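Local coordinates for protein putative Zn-dependent Alcohol Dehydrogenase (Rhodobacter sphaeroides, PDB 3IV6) that binds S-adenosylmethionine in a Rossmann-like fold and is probably a methyltransferase, although it is named a putative zinc-dependent alcohol dehydrogenase, at residues E15-Q20 and L205-R210; I38-I43 and F113-R118; E106-F111 and M135-G140; G151-D156 and E214-D219. All blocks are in the same frame, centred on the assembly; numbering follows the deposited sequence.

Contact 2 is the buried one: helix 33-39 and the turn after it lie on strand 113-117 of the main sheet, mostly through hydrocarbon. Contacts 1, 3 and 4 are all partly buried. Contact 3 works on another side of that strand, where the end of helix 125-139 packs on V114, and is held mainly by backbone hydrogen bonds. Contact 1 lies across the chain's centre from contacts 2 and 3, and contact 4 from contact 3; both use the region inserted between strands 143-149 and 237-244, and they touch where Y208 meets I155. Contact 1 is apolar across its interface, whereas contact 4 carries a salt bridge across, at R216. Bound S-adenosylmethionine meets contact 2 directly.

Contact 1: E15-Q20 and L205-R210; sequences ELIGNQ and LEWYRR
I17 sits over one face of the W207 indole, the two side chains crossing at about a right angle. Its CG1 is 3.7 Å from the centroid of the five-membered ring and 21° off the ring normal, a CH-pi contact offset toward the rim. W14 and H196 pack edge-to-face with the same indole, which should limit its freedom to turn. One residue earlier, L16 lays CD1 against the start of the E206 side chain, 3.5 Å from E206 CB, again roughly at right angles. The same leucine lies over one face of the R210 guanidinium, with CG 3.9 Å from R210 NH1. E206 starts with CG anti to the backbone N (chi1 -169°) and then bends at chi2, which carries its carboxylate away from L16 and toward two arginines. R210 NE meets the anti lone pair of E206 OE2 at 2.8 Å, while R209 NE reaches E206 OE1 at 3.2 Å from above the carboxylate plane. With an alanine here, both arginines would probably lose their shared anion, and the R210 guanidinium would be freer to swing off L16. This is helix-to-loop packing between the N-terminal region and inserted helix 201-210, beside the S-adenosylmethionine pocket of a Rossmann-like fold.

Contact 2: I38-I43 and F113-R118; sequences IFLENI and FVLNDR. With SAM (S-adenosylmethionine), chain E.
I43 CG1 stands over the centre of the F113 ring, 3.7 Å from the centroid and only 10° off the normal, a well-aligned CH-pi contact. With CG beside the backbone N (chi1 -63°), F113 lifts its ring from the strand toward the turn, where it slides past I43 in the opposite direction. The apolar contacts continue along the strand at L115. L40 CD2 meets L115 CD1 at 3.8 Å, the two leucines crossing at about a right angle, while F39 and L115 run past each other with F39 CD2 4.2 Å from L115 CB. The F39 ring then reaches the strand's end, putting CE2 3.5 Å from N116 O and CZ 3.9 Å from D117 CB; its plane is 70° from that of the D117 carboxylate.

The polar part lies within residues 113-118 and their surroundings. R118 NE makes a salt bridge to D117 OD1 at 3.3 Å, close to its own guanidinium plane but above the carboxylate plane, and S147 OG hydrogen-bonds the same oxygen. R118 O, just after the strand, comes within 3.4 Å of SAM CG. The type II turn from L40 to I43 is tied down by R66 through the carbonyls of both residues. The end of a helix and its following turn packed on a central parallel strand, whose C-terminal end borders S-adenosylmethionine, is consistent with a class I methyltransferase fold.

Contact 3: E106-F111 and M135-G140; sequences ELAGHF and MLSLVG
L138 O, near the C-terminal end of helix 125-139, takes two backbone donors from the facing loop. F111 N approaches at 3.2 Å in a fairly straight bond (162°), tilted from the carbonyl plane; H110 N is nearer, at 2.9 Å, but badly angled and weak. The neighbouring carbonyl, S137 O, receives G109 N at 2.9 Å in its own plane, and A108 CA adds a CA-H...O contact to it at 3.2 Å. A second such contact runs the other way, from V139 CA to F111 O. Carbonyls in the last turn of a helix lack the usual helical donors, and here the loop supplies them.

The type II turn from L107 to H110, closed by H110 N to L107 O, brings G109 N and H110 N round to the helix end, and F111 N follows it. G109 takes a positive phi within the turn and faces G140, which has a positive phi too as the chain leaves the helix. Side chains flank the bonds: L107 CB lies 4.1 Å from L138 CD2, and F111, with CG beside its backbone N (chi1 -61°), turns a ring edge toward L138 O. The whole is a type II turn and the residue after it hydrogen-bonded to the last carbonyls of a helix, where the chain enters strand 113-117, in the middle of the Rossmann-like sheet.

Contact 4: G151-D156 and E214-D219; sequences GFYDID and ETRFDD
A buried arginine salt bridge, backed by a backbone hydrogen bond, joins the start of helix 154-164 to the chain leaving strand 213-215. R216 grips D156 side-on: NE to OD2 at 2.7 Å and NH2 to OD1 at 3.1 Å, both on syn lone pairs, with the two flat groups 32° apart. The bend at chi2 in R216 (-23°) turns its guanidinium along the helix start, where Y153 lies over one face with CD2 3.3 Å from R216 CZ. F152 CD1 touches the R216 stem at CG. The remaining nitrogen, NH1, bonds E214 OE1 at 3.1 Å, and E214 is itself paired with R122 and R211.

D156 has a second task. Its OD2 also accepts Y153 N at 2.8 Å, from well above the carboxylate plane; as Y153 is the N-cap and D156 the third residue of the helix, this is the N3-to-N-cap half of a capping box. R216 therefore ties a helix N-terminus into the small antiparallel sheet of the inserted region. A methionine in its place would probably leave D156 without its counter-charge and the Y153 ring without its flat partner. Alongside, G151 N donates to F217 O at 2.8 Å, almost straight (169°), and a water bridges G151 O and F217 N.

Contact 1: E15-Q20 and L205-R210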
# COMPACT_ATOMS: atom_id res chain seq x y z
N GLU A 15 -13.28 4.47 -2.71
CA GLU A 15 -14.50 5.25 -2.58
C GLU A 15 -15.54 4.53 -1.73
O GLU A 15 -16.35 5.16 -1.05
CB GLU A 15 -15.07 5.51 -3.97
CG GLU A 15 -14.08 6.23 -4.83
CD GLU A 15 -13.75 7.58 -4.26
OE1 GLU A 15 -12.56 7.82 -3.96
OE2 GLU A 15 -14.70 8.39 -4.11
N LEU A 16 -15.48 3.21 -1.79
CA LEU A 16 -16.33 2.33 -1.01
C LEU A 16 -16.03 2.31 0.48
O LEU A 16 -16.94 2.07 1.29
CB LEU A 16 -16.15 0.91 -1.51
CG LEU A 16 -17.39 0.27 -2.09
CD1 LEU A 16 -17.11 -1.20 -2.17
CD2 LEU A 16 -18.58 0.56 -1.19
N ILE A 17 -14.77 2.54 0.84
CA ILE A 17 -14.31 2.28 2.20
C ILE A 17 -14.19 3.54 3.04
O ILE A 17 -14.84 3.66 4.09
CB ILE A 17 -12.96 1.53 2.22
CG1 ILE A 17 -13.10 0.13 1.60
CG2 ILE A 17 -12.42 1.43 3.62
CD1 ILE A 17 -14.27 -0.67 2.10
N GLY A 18 -13.40 4.50 2.59
CA GLY A 18 -13.21 5.70 3.37
C GLY A 18 -12.78 5.39 4.79
O GLY A 18 -12.21 4.35 5.08
N ASN A 19 -13.06 6.32 5.69
CA ASN A 19 -12.68 6.16 7.08
C ASN A 19 -13.04 4.81 7.74
O ASN A 19 -12.55 4.51 8.82
CB ASN A 19 -13.18 7.35 7.92
CG ASN A 19 -14.71 7.50 7.95
OD1 ASN A 19 -15.46 6.57 7.62
ND2 ASN A 19 -15.16 8.68 8.38
N GLN A 20 -13.87 3.99 7.12
CA GLN A 20 -14.18 2.70 7.71
C GLN A 20 -12.91 1.87 7.92
O GLN A 20 -12.82 1.06 8.84
CB GLN A 20 -15.14 1.91 6.83
CG GLN A 20 -16.53 2.48 6.77
CD GLN A 20 -17.41 1.67 5.87
OE1 GLN A 20 -17.94 0.63 6.27
NE2 GLN A 20 -17.57 2.12 4.64
N LEU A 205 -16.92 -7.87 -0.45
CA LEU A 205 -17.06 -8.44 -1.78
C LEU A 205 -16.83 -7.38 -2.80
O LEU A 205 -16.04 -7.57 -3.73
CB LEU A 205 -18.46 -9.00 -1.98
CG LEU A 205 -18.69 -9.81 -3.26
CD1 LEU A 205 -18.03 -11.15 -3.09
CD2 LEU A 205 -20.17 -9.98 -3.58
N GLU A 206 -17.50 -6.25 -2.66
CA GLU A 206 -17.38 -5.21 -3.68
C GLU A 206 -15.99 -4.60 -3.72
O GLU A 206 -15.39 -4.43 -4.79
CB GLU A 206 -18.47 -4.14 -3.51
CG GLU A 206 -18.59 -3.15 -4.70
CD GLU A 206 -18.86 -3.86 -6.05
OE1 GLU A 206 -19.38 -5.01 -6.05
OE2 GLU A 206 -18.53 -3.25 -7.10
N TRP A 207 -15.46 -4.27 -2.54
CA TRP A 207 -14.08 -3.84 -2.37
C TRP A 207 -13.08 -4.79 -3.05
O TRP A 207 -12.18 -4.37 -3.77
CB TRP A 207 -13.82 -3.85 -0.90
CG TRP A 207 -12.55 -3.26 -0.46
CD1 TRP A 207 -11.99 -2.10 -0.89
CD2 TRP A 207 -11.71 -3.77 0.56
NE1 TRP A 207 -10.82 -1.87 -0.22
CE2 TRP A 207 -10.63 -2.88 0.69
CE3 TRP A 207 -11.76 -4.90 1.38
CZ2 TRP A 207 -9.61 -3.08 1.61
CZ3 TRP A 207 -10.74 -5.10 2.30
CH2 TRP A 207 -9.68 -4.20 2.40
N TYR A 208 -13.25 -6.08 -2.81
CA TYR A 208 -12.39 -7.06 -3.46
C TYR A 208 -12.52 -7.04 -4.98
O TYR A 208 -11.53 -7.07 -5.68
CB TYR A 208 -12.62 -8.46 -2.88
CG TYR A 208 -11.65 -8.77 -1.76
CD1 TYR A 208 -10.34 -9.14 -2.04
CD2 TYR A 208 -12.02 -8.63 -0.42
CE1 TYR A 208 -9.43 -9.39 -1.04
CE2 TYR A 208 -11.10 -8.87 0.61
CZ TYR A 208 -9.80 -9.25 0.29
OH TYR A 208 -8.87 -9.50 1.28
N ARG A 209 -13.76 -7.01 -5.47
CA ARG A 209 -14.02 -7.05 -6.90
C ARG A 209 -13.46 -5.82 -7.60
O ARG A 209 -12.98 -5.90 -8.73
CB ARG A 209 -15.52 -7.17 -7.17
CG ARG A 209 -16.07 -8.57 -6.99
CD ARG A 209 -17.59 -8.56 -6.87
NE ARG A 209 -18.20 -7.54 -7.71
CZ ARG A 209 -18.68 -7.76 -8.93
NH1 ARG A 209 -18.63 -8.98 -9.45
NH2 ARG A 209 -19.22 -6.77 -9.63
N ARG A 210 -13.52 -4.68 -6.93
CA ARG A 210 -13.05 -3.42 -7.49
C ARG A 210 -11.53 -3.31 -7.40
O ARG A 210 -10.93 -2.42 -8.00
CB ARG A 210 -13.71 -2.23 -6.79
CG ARG A 210 -15.23 -2.23 -6.88
CD ARG A 210 -15.80 -0.87 -6.49
NE ARG A 210 -17.24 -0.79 -6.75
CZ ARG A 210 -18.00 0.25 -6.42
NH1 ARG A 210 -17.46 1.30 -5.82
NH2 ARG A 210 -19.29 0.24 -6.70

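Contact 2: I38-I43 and F113-R118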
# COMPACT_ATOMS: atom_id res chain seq x y z
N ILE A 38 8.53 2.63 14.53
CA ILE A 38 9.61 2.13 13.70
C ILE A 38 9.68 2.80 12.32
O ILE A 38 10.75 3.02 11.78
CB ILE A 38 9.47 0.61 13.53
CG1 ILE A 38 9.73 -0.08 14.86
CG2 ILE A 38 10.39 0.07 12.43
CD1 ILE A 38 9.16 -1.49 14.93
N PHE A 39 8.51 3.12 11.77
CA PHE A 39 8.36 3.82 10.49
C PHE A 39 8.99 5.21 10.58
O PHE A 39 9.32 5.82 9.57
CB PHE A 39 6.85 3.96 10.14
CG PHE A 39 6.36 2.94 9.13
CD1 PHE A 39 5.55 1.89 9.52
CD2 PHE A 39 6.76 3.01 7.80
CE1 PHE A 39 5.13 0.95 8.61
CE2 PHE A 39 6.34 2.06 6.87
CZ PHE A 39 5.52 1.02 7.28
N LEU A 40 9.17 5.68 11.80
CA LEU A 40 9.45 7.08 12.03
C LEU A 40 10.80 7.32 12.68
O LEU A 40 11.14 8.45 12.98
CB LEU A 40 8.34 7.70 12.89
CG LEU A 40 6.98 7.93 12.24
CD1 LEU A 40 6.01 8.51 13.27
CD2 LEU A 40 7.14 8.84 11.08
N GLU A 41 11.55 6.26 12.92
CA GLU A 41 12.82 6.40 13.61
C GLU A 41 13.81 7.27 12.86
O GLU A 41 13.96 7.13 11.67
CB GLU A 41 13.45 5.05 13.83
CG GLU A 41 12.67 4.15 14.73
CD GLU A 41 13.31 2.78 14.84
OE1 GLU A 41 14.33 2.54 14.15
OE2 GLU A 41 12.78 1.96 15.61
N ASN A 42 14.49 8.14 13.60
CA ASN A 42 15.51 8.99 13.01
C ASN A 42 14.90 10.05 12.14
O ASN A 42 15.62 10.76 11.44
CB ASN A 42 16.50 8.19 12.16
CG ASN A 42 17.26 7.18 12.96
OD1 ASN A 42 17.15 7.14 14.19
ND2 ASN A 42 18.02 6.33 12.27
N ILE A 43 13.56 10.13 12.13
CA ILE A 43 12.87 11.25 11.52
C ILE A 43 12.61 12.32 12.59
O ILE A 43 12.09 12.03 13.67
CB ILE A 43 11.57 10.86 10.86
CG1 ILE A 43 11.81 9.79 9.80
CG2 ILE A 43 10.88 12.09 10.29
CD1 ILE A 43 10.54 9.32 9.16
N PHE A 113 11.75 11.73 3.35
CA PHE A 113 11.23 10.38 3.57
C PHE A 113 9.92 10.11 2.85
O PHE A 113 9.03 10.96 2.82
CB PHE A 113 11.04 10.11 5.05
CG PHE A 113 12.31 10.14 5.84
CD1 PHE A 113 13.09 9.01 5.95
CD2 PHE A 113 12.72 11.31 6.47
CE1 PHE A 113 14.27 9.04 6.68
CE2 PHE A 113 13.88 11.35 7.19
CZ PHE A 113 14.66 10.22 7.30
N VAL A 114 9.82 8.93 2.26
CA VAL A 114 8.53 8.46 1.76
C VAL A 114 8.20 7.19 2.52
O VAL A 114 8.96 6.21 2.51
CB VAL A 114 8.56 8.18 0.24
CG1 VAL A 114 7.45 7.18 -0.17
CG2 VAL A 114 8.46 9.48 -0.55
N LEU A 115 7.07 7.23 3.22
CA LEU A 115 6.58 6.06 3.96
C LEU A 115 5.30 5.45 3.33
O LEU A 115 4.43 6.16 2.82
CB LEU A 115 6.32 6.44 5.42
CG LEU A 115 7.26 7.47 6.04
CD1 LEU A 115 6.75 7.88 7.40
CD2 LEU A 115 8.69 6.98 6.10
N ASN A 116 5.21 4.12 3.34
CA ASN A 116 3.91 3.46 3.16
C ASN A 116 3.85 2.08 3.79
O ASN A 116 4.86 1.36 3.82
CB ASN A 116 3.50 3.43 1.69
CG ASN A 116 4.58 2.87 0.77
OD1 ASN A 116 5.37 3.62 0.19
ND2 ASN A 116 4.59 1.55 0.59
N ASP A 117 2.67 1.73 4.31
CA ASP A 117 2.46 0.45 4.96
C ASP A 117 1.62 -0.51 4.14
O ASP A 117 0.40 -0.35 4.07
CB ASP A 117 1.80 0.63 6.33
CG ASP A 117 1.61 -0.71 7.07
OD1 ASP A 117 2.49 -1.60 6.98
OD2 ASP A 117 0.59 -0.85 7.77
N ARG A 118 2.26 -1.51 3.54
CA ARG A 118 1.56 -2.59 2.84
C ARG A 118 0.78 -2.11 1.60
O ARG A 118 -0.22 -2.71 1.18
CB ARG A 118 0.69 -3.36 3.81
CG ARG A 118 1.49 -4.35 4.66
CD ARG A 118 0.66 -4.98 5.78
NE ARG A 118 0.46 -4.15 6.96
CZ ARG A 118 -0.32 -4.50 7.99
NH1 ARG A 118 -0.95 -5.66 7.95
NH2 ARG A 118 -0.49 -3.71 9.07
N SAM E . -4.40 0.62 4.03
CA SAM E . -3.41 -0.19 4.72
C SAM E . -2.74 0.58 5.83
O SAM E . -3.00 1.77 6.09
OXT SAM E . -1.93 -0.03 6.48
CB SAM E . -2.41 -0.79 3.73
CG SAM E . -2.78 -0.66 2.25
SD SAM E . -2.42 0.94 1.44
CE SAM E . -1.86 1.99 2.81
C5' SAM E . -4.08 1.54 0.95
C4' SAM E . -4.28 3.04 0.77
O4' SAM E . -3.48 3.51 -0.30
C3' SAM E . -5.70 3.41 0.40
O3' SAM E . -5.98 4.63 1.04
C2' SAM E . -5.66 3.67 -1.09
O2' SAM E . -6.55 4.69 -1.47
C1' SAM E . -4.23 4.12 -1.32
N9 SAM E . -3.73 3.67 -2.63
C8 SAM E . -3.84 2.41 -3.15
N7 SAM E . -3.27 2.40 -4.39
C5 SAM E . -2.79 3.64 -4.68
C6 SAM E . -2.13 4.18 -5.80
N6 SAM E . -1.84 3.45 -6.88
N1 SAM E . -1.79 5.51 -5.78
C2 SAM E . -2.12 6.28 -4.68
N3 SAM E . -2.75 5.77 -3.57
C4 SAM E . -3.09 4.46 -3.57

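Contact 3: E106-F111 and M135-G140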
# COMPACT_ATOMS: atom_id res chain seq x y z
N GLU A 106 7.35 19.01 -10.29
CA GLU A 106 7.40 19.93 -9.17
C GLU A 106 7.54 19.21 -7.84
O GLU A 106 7.60 19.85 -6.81
CB GLU A 106 6.19 20.90 -9.17
CG GLU A 106 4.94 20.35 -9.89
CD GLU A 106 5.04 20.31 -11.44
OE1 GLU A 106 4.86 19.21 -12.04
OE2 GLU A 106 5.29 21.37 -12.05
N LEU A 107 7.64 17.89 -7.87
CA LEU A 107 7.73 17.08 -6.64
C LEU A 107 8.97 16.18 -6.55
O LEU A 107 9.21 15.54 -5.53
CB LEU A 107 6.46 16.23 -6.46
CG LEU A 107 5.14 16.95 -6.21
CD1 LEU A 107 3.97 15.91 -6.14
CD2 LEU A 107 5.19 17.87 -4.93
N ALA A 108 9.73 16.09 -7.63
CA ALA A 108 10.92 15.26 -7.64
C ALA A 108 11.89 15.71 -6.55
O ALA A 108 12.08 16.89 -6.36
CB ALA A 108 11.59 15.31 -9.03
N GLY A 109 12.48 14.76 -5.83
CA GLY A 109 13.44 15.05 -4.77
C GLY A 109 12.98 16.04 -3.71
O GLY A 109 13.79 16.69 -3.02
N HIS A 110 11.68 16.13 -3.53
CA HIS A 110 11.11 17.11 -2.63
C HIS A 110 10.96 16.62 -1.19
O HIS A 110 10.76 17.42 -0.28
CB HIS A 110 9.75 17.54 -3.18
CG HIS A 110 9.32 18.88 -2.71
ND1 HIS A 110 8.49 19.05 -1.62
CD2 HIS A 110 9.62 20.12 -3.16
CE1 HIS A 110 8.28 20.34 -1.44
NE2 HIS A 110 8.95 21.01 -2.35
N PHE A 111 11.05 15.32 -0.97
CA PHE A 111 10.85 14.77 0.38
C PHE A 111 12.09 14.09 0.95
O PHE A 111 12.83 13.44 0.21
CB PHE A 111 9.65 13.83 0.38
CG PHE A 111 8.38 14.51 0.00
CD1 PHE A 111 7.64 15.20 0.95
CD2 PHE A 111 7.95 14.50 -1.29
CE1 PHE A 111 6.47 15.86 0.60
CE2 PHE A 111 6.78 15.17 -1.64
CZ PHE A 111 6.05 15.86 -0.67
N MSE A 135 8.23 6.37 -5.73
CA MSE A 135 8.64 6.72 -4.38
C MSE A 135 10.07 7.31 -4.41
O MSE A 135 10.39 8.29 -3.72
CB MSE A 135 8.59 5.49 -3.49
CG MSE A 135 7.23 4.86 -3.31
SE MSE A 135 7.26 3.07 -2.47
CE MSE A 135 5.54 2.40 -3.09
N LEU A 136 10.91 6.68 -5.22
CA LEU A 136 12.28 7.11 -5.41
C LEU A 136 12.33 8.49 -6.05
O LEU A 136 13.16 9.34 -5.70
CB LEU A 136 12.97 6.08 -6.30
CG LEU A 136 13.44 4.86 -5.49
CD1 LEU A 136 14.07 3.84 -6.38
CD2 LEU A 136 14.39 5.35 -4.42
N SER A 137 11.43 8.71 -6.99
CA SER A 137 11.31 9.98 -7.65
C SER A 137 10.94 11.08 -6.66
O SER A 137 11.46 12.19 -6.75
CB SER A 137 10.27 9.87 -8.75
OG SER A 137 10.06 11.10 -9.38
N LEU A 138 10.06 10.77 -5.71
CA LEU A 138 9.64 11.73 -4.70
C LEU A 138 10.81 12.14 -3.81
O LEU A 138 10.99 13.32 -3.51
CB LEU A 138 8.50 11.16 -3.86
CG LEU A 138 7.16 10.99 -4.56
CD1 LEU A 138 6.13 10.38 -3.62
CD2 LEU A 138 6.67 12.32 -5.11
N VAL A 139 11.59 11.15 -3.38
CA VAL A 139 12.54 11.35 -2.29
C VAL A 139 13.86 11.93 -2.81
O VAL A 139 14.68 12.40 -2.03
CB VAL A 139 12.83 10.02 -1.56
CG1 VAL A 139 11.57 9.49 -0.91
CG2 VAL A 139 13.42 9.00 -2.51
N GLY A 140 14.04 11.89 -4.12
CA GLY A 140 15.34 12.14 -4.72
C GLY A 140 16.44 11.32 -4.07
O GLY A 140 16.61 10.14 -4.38
O HOH W 1 16.80 15.05 -2.58

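Contact 4: G151-D156 and E214-D219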
# COMPACT_ATOMS: atom_id res chain seq x y z
N GLY A 151 3.95 -13.63 1.67
CA GLY A 151 3.26 -14.90 1.51
C GLY A 151 1.79 -14.67 1.30
O GLY A 151 1.41 -13.57 0.96
N PHE A 152 0.97 -15.67 1.56
CA PHE A 152 -0.47 -15.56 1.29
C PHE A 152 -1.23 -14.93 2.43
O PHE A 152 -0.86 -15.07 3.60
CB PHE A 152 -1.11 -16.93 0.97
CG PHE A 152 -0.62 -17.53 -0.33
CD1 PHE A 152 -0.88 -16.90 -1.54
CD2 PHE A 152 0.09 -18.72 -0.33
CE1 PHE A 152 -0.41 -17.45 -2.73
CE2 PHE A 152 0.55 -19.26 -1.51
CZ PHE A 152 0.31 -18.63 -2.70
N TYR A 153 -2.31 -14.24 2.06
CA TYR A 153 -3.32 -13.80 3.02
C TYR A 153 -4.23 -14.98 3.45
O TYR A 153 -4.30 -16.01 2.77
CB TYR A 153 -4.16 -12.71 2.38
CG TYR A 153 -3.49 -11.35 2.30
CD1 TYR A 153 -3.83 -10.36 3.21
CD2 TYR A 153 -2.54 -11.06 1.34
CE1 TYR A 153 -3.24 -9.13 3.16
CE2 TYR A 153 -1.93 -9.83 1.28
CZ TYR A 153 -2.29 -8.87 2.20
OH TYR A 153 -1.72 -7.62 2.18
N ASP A 154 -4.90 -14.87 4.59
CA ASP A 154 -5.80 -15.94 5.01
C ASP A 154 -6.82 -16.20 3.91
O ASP A 154 -7.07 -17.34 3.53
CB ASP A 154 -6.51 -15.59 6.31
CG ASP A 154 -5.55 -15.58 7.53
OD1 ASP A 154 -5.94 -14.97 8.56
OD2 ASP A 154 -4.43 -16.16 7.46
N ILE A 155 -7.39 -15.13 3.38
CA ILE A 155 -8.31 -15.27 2.27
C ILE A 155 -7.70 -15.99 1.07
O ILE A 155 -8.42 -16.56 0.24
CB ILE A 155 -8.87 -13.93 1.77
CG1 ILE A 155 -9.88 -14.22 0.66
CG2 ILE A 155 -7.76 -13.08 1.23
CD1 ILE A 155 -10.69 -13.03 0.16
N ASP A 156 -6.38 -15.97 0.94
CA ASP A 156 -5.79 -16.58 -0.24
C ASP A 156 -5.96 -18.07 -0.10
O ASP A 156 -6.32 -18.76 -1.06
CB ASP A 156 -4.30 -16.23 -0.38
CG ASP A 156 -4.05 -14.77 -0.79
OD1 ASP A 156 -5.04 -14.12 -1.23
OD2 ASP A 156 -2.89 -14.28 -0.68
N GLU A 214 -4.06 -8.52 -7.79
CA GLU A 214 -3.04 -8.28 -6.75
C GLU A 214 -1.98 -9.39 -6.73
O GLU A 214 -2.29 -10.58 -6.80
CB GLU A 214 -3.66 -8.08 -5.36
CG GLU A 214 -4.25 -6.68 -5.15
CD GLU A 214 -4.89 -6.50 -3.78
OE1 GLU A 214 -4.89 -7.49 -3.03
OE2 GLU A 214 -5.40 -5.39 -3.46
N THR A 215 -0.71 -9.01 -6.66
CA THR A 215 0.37 -9.98 -6.64
C THR A 215 0.82 -10.30 -5.20
O THR A 215 0.84 -9.42 -4.36
CB THR A 215 1.53 -9.43 -7.43
OG1 THR A 215 1.10 -9.20 -8.79
CG2 THR A 215 2.75 -10.37 -7.38
N ARG A 216 1.14 -11.57 -4.91
CA ARG A 216 1.64 -11.89 -3.57
C ARG A 216 3.15 -11.96 -3.64
O ARG A 216 3.71 -12.39 -4.64
CB ARG A 216 1.07 -13.19 -3.00
CG ARG A 216 -0.45 -13.22 -2.68
CD ARG A 216 -1.06 -11.86 -2.45
NE ARG A 216 -2.46 -11.95 -2.01
CZ ARG A 216 -3.27 -10.90 -1.86
NH1 ARG A 216 -2.85 -9.67 -2.13
NH2 ARG A 216 -4.51 -11.08 -1.45
N PHE A 217 3.80 -11.49 -2.58
CA PHE A 217 5.25 -11.42 -2.58
C PHE A 217 5.82 -12.23 -1.45
O PHE A 217 5.25 -12.30 -0.37
CB PHE A 217 5.75 -9.97 -2.45
CG PHE A 217 5.27 -9.05 -3.55
CD1 PHE A 217 6.05 -8.83 -4.68
CD2 PHE A 217 4.07 -8.36 -3.42
CE1 PHE A 217 5.62 -7.94 -5.71
CE2 PHE A 217 3.63 -7.49 -4.41
CZ PHE A 217 4.40 -7.28 -5.57
N ASP A 218 6.95 -12.86 -1.74
CA ASP A 218 7.86 -13.42 -0.75
C ASP A 218 9.00 -12.43 -0.67
O ASP A 218 9.11 -11.55 -1.51
CB ASP A 218 8.46 -14.76 -1.22
CG ASP A 218 7.46 -15.92 -1.17
OD1 ASP A 218 6.47 -15.87 -0.39
OD2 ASP A 218 7.70 -16.91 -1.91
N ASP A 219 9.84 -12.58 0.34
CA ASP A 219 11.02 -11.76 0.48
C ASP A 219 11.83 -11.73 -0.80
O ASP A 219 12.24 -10.67 -1.25
CB ASP A 219 11.87 -12.24 1.65
CG ASP A 219 13.13 -11.41 1.85
OD1 ASP A 219 13.03 -10.17 2.08
OD2 ASP A 219 14.23 -12.01 1.76
O HOH W 2 1.94 -11.08 -0.37